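Local coordinates for Nrps/pks (Streptomyces albus, PDB 4OPF), which probably catalyses decarboxylative carbon–carbon bond formation during chain elongation, as a ketosynthase domain of the oxazolomycin-producing NRPS/PKS assembly line of Streptomyces albus, at residues A[169-174]-A[247-252]; A[165-170]-A[230-235]. One frame throughout, in Å; residues are numbered along the deposited sequence.

Contact 1 of 2, residues A[169-174]-A[247-252]; sequences HAAQAL and AVLKGI
A small, buried apolar contact sets A171, on helix 162-175, against L249 and I252 of strand 247-256, so that a helix preceding the strand by some seventy residues rests on a central strand of the large mixed sheet, between strands 9-17 and 401-408. Only 72 Å² is buried between 169-174 and 247-252, and the evidence for the interaction is a triangle of methyl groups. The A171 CB, directed at the strand, lies 3.9 Å from I252 CG2 and 4.3 Å from L249 CD2; I252 CG2 and L249 CD2 are themselves 4.2 Å apart. The angle at A171 CB between the two strand methyls is about 61°, so the alanine methyl is set over the notch between them instead of over one branch. For I252, CG1 is anti to the backbone N (chi1 177°), which leaves CG2, placed between N and the carbonyl carbon, to meet A171.

Residues three apart in a regular strand would face opposite sides of the sheet, yet L249 and I252 both point at the helix. The reason is a classic beta bulge: K250 and G251 both pair with V406 of strand 401-408, and K250 has a psi of -34°, well away from extended values. On the far side of the helix, H169 stacks its ring on H169 of the second subunit. Helix packing against a sheet, here with a bulge resetting the side-chain alternation, is consistent with the layered alpha/beta thiolase fold of ketosynthases.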
loop_
_atom_site.group_PDB
_atom_site.type_symbol
_atom_site.label_atom_id
_atom_site.label_comp_id
_atom_site.label_asym_id
_atom_site.label_seq_id
_atom_site.Cartn_x
_atom_site.Cartn_y
_atom_site.Cartn_z
ATOM N N HIS A 169 -4.267 -4.836 0.279
ATOM C CA HIS A 169 -4.485 -3.488 0.904
ATOM C C HIS A 169 -5.994 -3.247 0.981
ATOM O O HIS A 169 -6.481 -2.813 1.971
ATOM C CB HIS A 169 -3.880 -2.402 0.044
ATOM C CG HIS A 169 -2.392 -2.384 0.018
ATOM N ND1 HIS A 169 -1.612 -2.659 1.120
ATOM C CD2 HIS A 169 -1.534 -2.086 -0.977
ATOM C CE1 HIS A 169 -0.334 -2.583 0.788
ATOM N NE2 HIS A 169 -0.261 -2.249 -0.481
ATOM N N ALA A 170 -6.760 -3.643 -0.044
ATOM C CA ALA A 170 -8.184 -3.424 0.008
ATOM C C ALA A 170 -8.830 -4.224 1.147
ATOM O O ALA A 170 -9.668 -3.692 1.910
ATOM C CB ALA A 170 -8.836 -3.780 -1.291
ATOM N N ALA A 171 -8.477 -5.485 1.260
ATOM C CA ALA A 171 -9.050 -6.338 2.334
ATOM C C ALA A 171 -8.714 -5.799 3.728
ATOM O O ALA A 171 -9.569 -5.785 4.607
ATOM C CB ALA A 171 -8.507 -7.738 2.202
ATOM N N GLN A 172 -7.487 -5.339 3.925
ATOM C CA GLN A 172 -7.139 -4.733 5.226
ATOM C C GLN A 172 -7.981 -3.510 5.467
ATOM O O GLN A 172 -8.474 -3.295 6.569
ATOM C CB GLN A 172 -5.702 -4.318 5.261
ATOM C CG GLN A 172 -4.706 -5.390 4.835
ATOM C CD GLN A 172 -3.844 -5.892 5.935
ATOM O OE1 GLN A 172 -2.884 -5.242 6.320
ATOM N NE2 GLN A 172 -4.162 -7.084 6.445
ATOM N N ALA A 173 -8.207 -2.700 4.411
ATOM C CA ALA A 173 -8.985 -1.509 4.606
ATOM C C ALA A 173 -10.425 -1.838 4.939
ATOM O O ALA A 173 -11.084 -1.176 5.781
ATOM C CB ALA A 173 -8.878 -0.597 3.376
ATOM N N LEU A 174 -10.966 -2.828 4.279
ATOM C CA LEU A 174 -12.336 -3.202 4.531
ATOM C C LEU A 174 -12.483 -3.836 5.953
ATOM O O LEU A 174 -13.390 -3.518 6.684
ATOM C CB LEU A 174 -12.797 -4.184 3.473
ATOM C CG LEU A 174 -13.101 -3.607 2.101
ATOM C CD1 LEU A 174 -13.098 -4.722 1.083
ATOM C CD2 LEU A 174 -14.444 -2.941 2.099
ATOM N N ALA A 247 -18.494 -13.950 -5.884
ATOM C CA ALA A 247 -17.705 -14.842 -5.068
ATOM C C ALA A 247 -17.353 -14.104 -3.795
ATOM O O ALA A 247 -17.610 -12.904 -3.658
ATOM C CB ALA A 247 -16.458 -15.310 -5.812
ATOM N N VAL A 248 -16.776 -14.822 -2.860
ATOM C CA VAL A 248 -16.350 -14.284 -1.607
ATOM C C VAL A 248 -14.841 -14.492 -1.441
ATOM O O VAL A 248 -14.322 -15.634 -1.530
ATOM C CB VAL A 248 -17.104 -14.973 -0.457
ATOM C CG1 VAL A 248 -16.667 -14.479 0.907
ATOM C CG2 VAL A 248 -18.592 -14.711 -0.613
ATOM N N LEU A 249 -14.144 -13.403 -1.115
ATOM C CA LEU A 249 -12.738 -13.489 -0.688
ATOM C C LEU A 249 -12.686 -13.825 0.787
ATOM O O LEU A 249 -13.224 -13.078 1.613
ATOM C CB LEU A 249 -12.000 -12.185 -0.957
ATOM C CG LEU A 249 -10.572 -12.090 -0.423
ATOM C CD1 LEU A 249 -9.648 -12.969 -1.201
ATOM C CD2 LEU A 249 -10.117 -10.646 -0.552
ATOM N N LYS A 250 -12.067 -14.958 1.110
ATOM C CA LYS A 250 -12.102 -15.483 2.472
ATOM C C LYS A 250 -10.823 -15.119 3.189
ATOM O O LYS A 250 -10.858 -14.911 4.354
ATOM C CB LYS A 250 -12.188 -17.013 2.488
ATOM C CG LYS A 250 -13.361 -17.608 1.761
ATOM C CD LYS A 250 -14.604 -17.419 2.521
ATOM C CE LYS A 250 -14.666 -18.480 3.602
ATOM N NZ LYS A 250 -15.659 -17.946 4.560
ATOM N N GLY A 251 -9.692 -15.077 2.475
ATOM C CA GLY A 251 -8.409 -14.722 3.092
ATOM C C GLY A 251 -7.375 -14.429 2.025
ATOM O O GLY A 251 -7.435 -14.934 0.900
ATOM N N ILE A 252 -6.503 -13.499 2.333
ATOM C CA ILE A 252 -5.392 -13.122 1.467
ATOM C C ILE A 252 -4.184 -12.788 2.320
ATOM O O ILE A 252 -4.350 -12.203 3.395
ATOM C CB ILE A 252 -5.768 -12.018 0.490
ATOM C CG1 ILE A 252 -4.541 -11.634 -0.310
ATOM C CG2 ILE A 252 -6.331 -10.816 1.230
ATOM C CD1 ILE A 252 -4.880 -10.947 -1.554
#

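Contact 2 of 2, residues A[165-170]-A[230-235]; sequences VALHHA and LLLKPL
L232 presents one methyl, CD1, to L167 and A170 of helix 162-175, and almost all of the contact between 165-170 and 230-235 hangs on that atom. The tight point is L167 CD1 to L232 CD1, at 3.5 Å, a close methyl–methyl approach. A170 CB is a looser second neighbour, 4.3 Å from L232 CD1, and the two directions from that methyl to its helix partners open at about 78°. The side chains of L167 and L232 cross at about a right angle and do not lie alongside one another; the meeting is confined to one methyl of each. L232 reaches the helix with its chain extended: chi2 of 180° carries CD1 away from the strand backbone. The CB of L167 does not itself point at the strand; its CD1 branch closes the gap.

Looser still is L230, whose CD1 comes no nearer than 4.7 Å to L167 CD1 although its CB faces the helix. Beyond L232 the strand end becomes more accessible: K233 and P234 are partly exposed, with K233 forming a salt bridge to D243, and P234 occupies the N-cap position of helix 235-241. In the sheet, strand 226-234 runs between strands 181-188 and 9-17; A170 also packs on A182 and V184 of the former, while L232 packs on I9 and V11 of the latter.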
loop_
_atom_site.group_PDB
_atom_site.type_symbol
_atom_site.label_atom_id
_atom_site.label_comp_id
_atom_site.label_asym_id
_atom_site.label_seq_id
_atom_site.Cartn_x
_atom_site.Cartn_y
_atom_site.Cartn_z
ATOM N N VAL A 165 -1.359 -7.837 -4.301
ATOM C CA VAL A 165 -0.961 -6.943 -3.211
ATOM C C VAL A 165 -1.972 -5.827 -3.050
ATOM O O VAL A 165 -2.350 -5.450 -1.930
ATOM C CB VAL A 165 0.454 -6.397 -3.461
ATOM C CG1 VAL A 165 0.833 -5.366 -2.445
ATOM C CG2 VAL A 165 1.437 -7.551 -3.422
ATOM N N ALA A 166 -2.464 -5.299 -4.180
ATOM C CA ALA A 166 -3.551 -4.268 -4.116
ATOM C C ALA A 166 -4.802 -4.865 -3.454
ATOM O O ALA A 166 -5.441 -4.256 -2.611
ATOM C CB ALA A 166 -3.895 -3.777 -5.556
ATOM N N LEU A 167 -5.139 -6.091 -3.819
ATOM C CA LEU A 167 -6.259 -6.812 -3.149
ATOM C C LEU A 167 -6.104 -6.957 -1.597
ATOM O O LEU A 167 -7.041 -6.785 -0.827
ATOM C CB LEU A 167 -6.460 -8.189 -3.837
ATOM C CG LEU A 167 -7.649 -8.990 -3.314
ATOM C CD1 LEU A 167 -8.942 -8.256 -3.553
ATOM C CD2 LEU A 167 -7.704 -10.332 -4.040
ATOM N N HIS A 168 -4.885 -7.208 -1.159
ATOM C CA HIS A 168 -4.546 -7.291 0.234
ATOM C C HIS A 168 -4.722 -5.918 0.910
ATOM O O HIS A 168 -5.266 -5.856 2.013
ATOM C CB HIS A 168 -3.113 -7.761 0.330
ATOM C CG HIS A 168 -2.611 -7.914 1.716
ATOM N ND1 HIS A 168 -1.563 -7.171 2.208
ATOM C CD2 HIS A 168 -3.050 -8.674 2.748
ATOM C CE1 HIS A 168 -1.327 -7.511 3.459
ATOM N NE2 HIS A 168 -2.230 -8.409 3.817
ATOM N N HIS A 169 -4.267 -4.836 0.279
ATOM C CA HIS A 169 -4.485 -3.488 0.904
ATOM C C HIS A 169 -5.994 -3.247 0.981
ATOM O O HIS A 169 -6.481 -2.813 1.971
ATOM C CB HIS A 169 -3.880 -2.402 0.044
ATOM C CG HIS A 169 -2.392 -2.384 0.018
ATOM N ND1 HIS A 169 -1.612 -2.659 1.120
ATOM C CD2 HIS A 169 -1.534 -2.086 -0.977
ATOM C CE1 HIS A 169 -0.334 -2.583 0.788
ATOM N NE2 HIS A 169 -0.261 -2.249 -0.481
ATOM N N ALA A 170 -6.760 -3.643 -0.044
ATOM C CA ALA A 170 -8.184 -3.424 0.008
ATOM C C ALA A 170 -8.830 -4.224 1.147
ATOM O O ALA A 170 -9.668 -3.692 1.910
ATOM C CB ALA A 170 -8.836 -3.780 -1.291
ATOM N N LEU A 230 -12.241 -5.151 -9.966
ATOM C CA LEU A 230 -13.251 -5.713 -9.015
ATOM C C LEU A 230 -13.807 -4.609 -8.145
ATOM O O LEU A 230 -13.056 -3.698 -7.744
ATOM C CB LEU A 230 -12.604 -6.700 -8.067
ATOM C CG LEU A 230 -11.782 -7.772 -8.736
ATOM C CD1 LEU A 230 -11.147 -8.608 -7.665
ATOM C CD2 LEU A 230 -12.647 -8.621 -9.670
ATOM N N LEU A 231 -15.102 -4.668 -7.866
ATOM C CA LEU A 231 -15.677 -3.866 -6.810
ATOM C C LEU A 231 -15.970 -4.813 -5.639
ATOM O O LEU A 231 -16.655 -5.828 -5.816
ATOM C CB LEU A 231 -16.924 -3.110 -7.286
ATOM C CG LEU A 231 -17.653 -2.251 -6.217
ATOM C CD1 LEU A 231 -16.867 -1.047 -5.765
ATOM C CD2 LEU A 231 -18.993 -1.740 -6.706
ATOM N N LEU A 232 -15.492 -4.444 -4.456
ATOM C CA LEU A 232 -15.593 -5.226 -3.235
ATOM C C LEU A 232 -16.323 -4.520 -2.121
ATOM O O LEU A 232 -16.170 -3.311 -1.929
ATOM C CB LEU A 232 -14.215 -5.514 -2.725
ATOM C CG LEU A 232 -13.209 -6.105 -3.694
ATOM C CD1 LEU A 232 -11.875 -6.335 -3.017
ATOM C CD2 LEU A 232 -13.682 -7.418 -4.280
ATOM N N LYS A 233 -17.075 -5.276 -1.353
ATOM C CA LYS A 233 -17.748 -4.787 -0.136
ATOM C C LYS A 233 -17.724 -5.910 0.928
ATOM O O LYS A 233 -17.700 -7.083 0.582
ATOM C CB LYS A 233 -19.221 -4.531 -0.417
ATOM C CG LYS A 233 -19.519 -3.323 -1.255
ATOM C CD LYS A 233 -21.003 -3.164 -1.601
ATOM C CE LYS A 233 -21.840 -2.812 -0.395
ATOM N NZ LYS A 233 -23.046 -2.088 -0.894
ATOM N N PRO A 234 -17.880 -5.565 2.186
ATOM C CA PRO A 234 -18.030 -6.613 3.203
ATOM C C PRO A 234 -19.276 -7.459 2.881
ATOM O O PRO A 234 -20.313 -6.907 2.448
ATOM C CB PRO A 234 -18.256 -5.802 4.497
ATOM C CG PRO A 234 -17.690 -4.423 4.211
ATOM C CD PRO A 234 -18.030 -4.216 2.756
ATOM N N LEU A 235 -19.165 -8.770 3.003
ATOM C CA LEU A 235 -20.289 -9.665 2.636
ATOM C C LEU A 235 -21.611 -9.317 3.325
ATOM O O LEU A 235 -22.651 -9.291 2.680
ATOM C CB LEU A 235 -19.946 -11.107 2.914
ATOM C CG LEU A 235 -21.012 -12.159 2.593
ATOM C CD1 LEU A 235 -21.407 -12.121 1.122
ATOM C CD2 LEU A 235 -20.528 -13.580 2.941
#

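In the fold
Both contacts are buried and purely apolar across their segments, and both seat helix 162-175 on the same sheet, with centres 5 Å apart. They differ in the strand engaged: contact 1 reaches strand 247-256, contact 2 strand 226-234, and strand 9-17 runs between these in the sheet order. Geometrically, contact 1 places one helix methyl over two strand side chains, whereas contact 2 places one strand methyl against two helix side chains. L167 joins them, its CD1 lying 4.0 Å from L249 CD2, and I252 CD1 packs 3.8 Å from L167 CD2. Polar chemistry lies around this core, including the second subunit's D178, which accepts a hydrogen bond from H168.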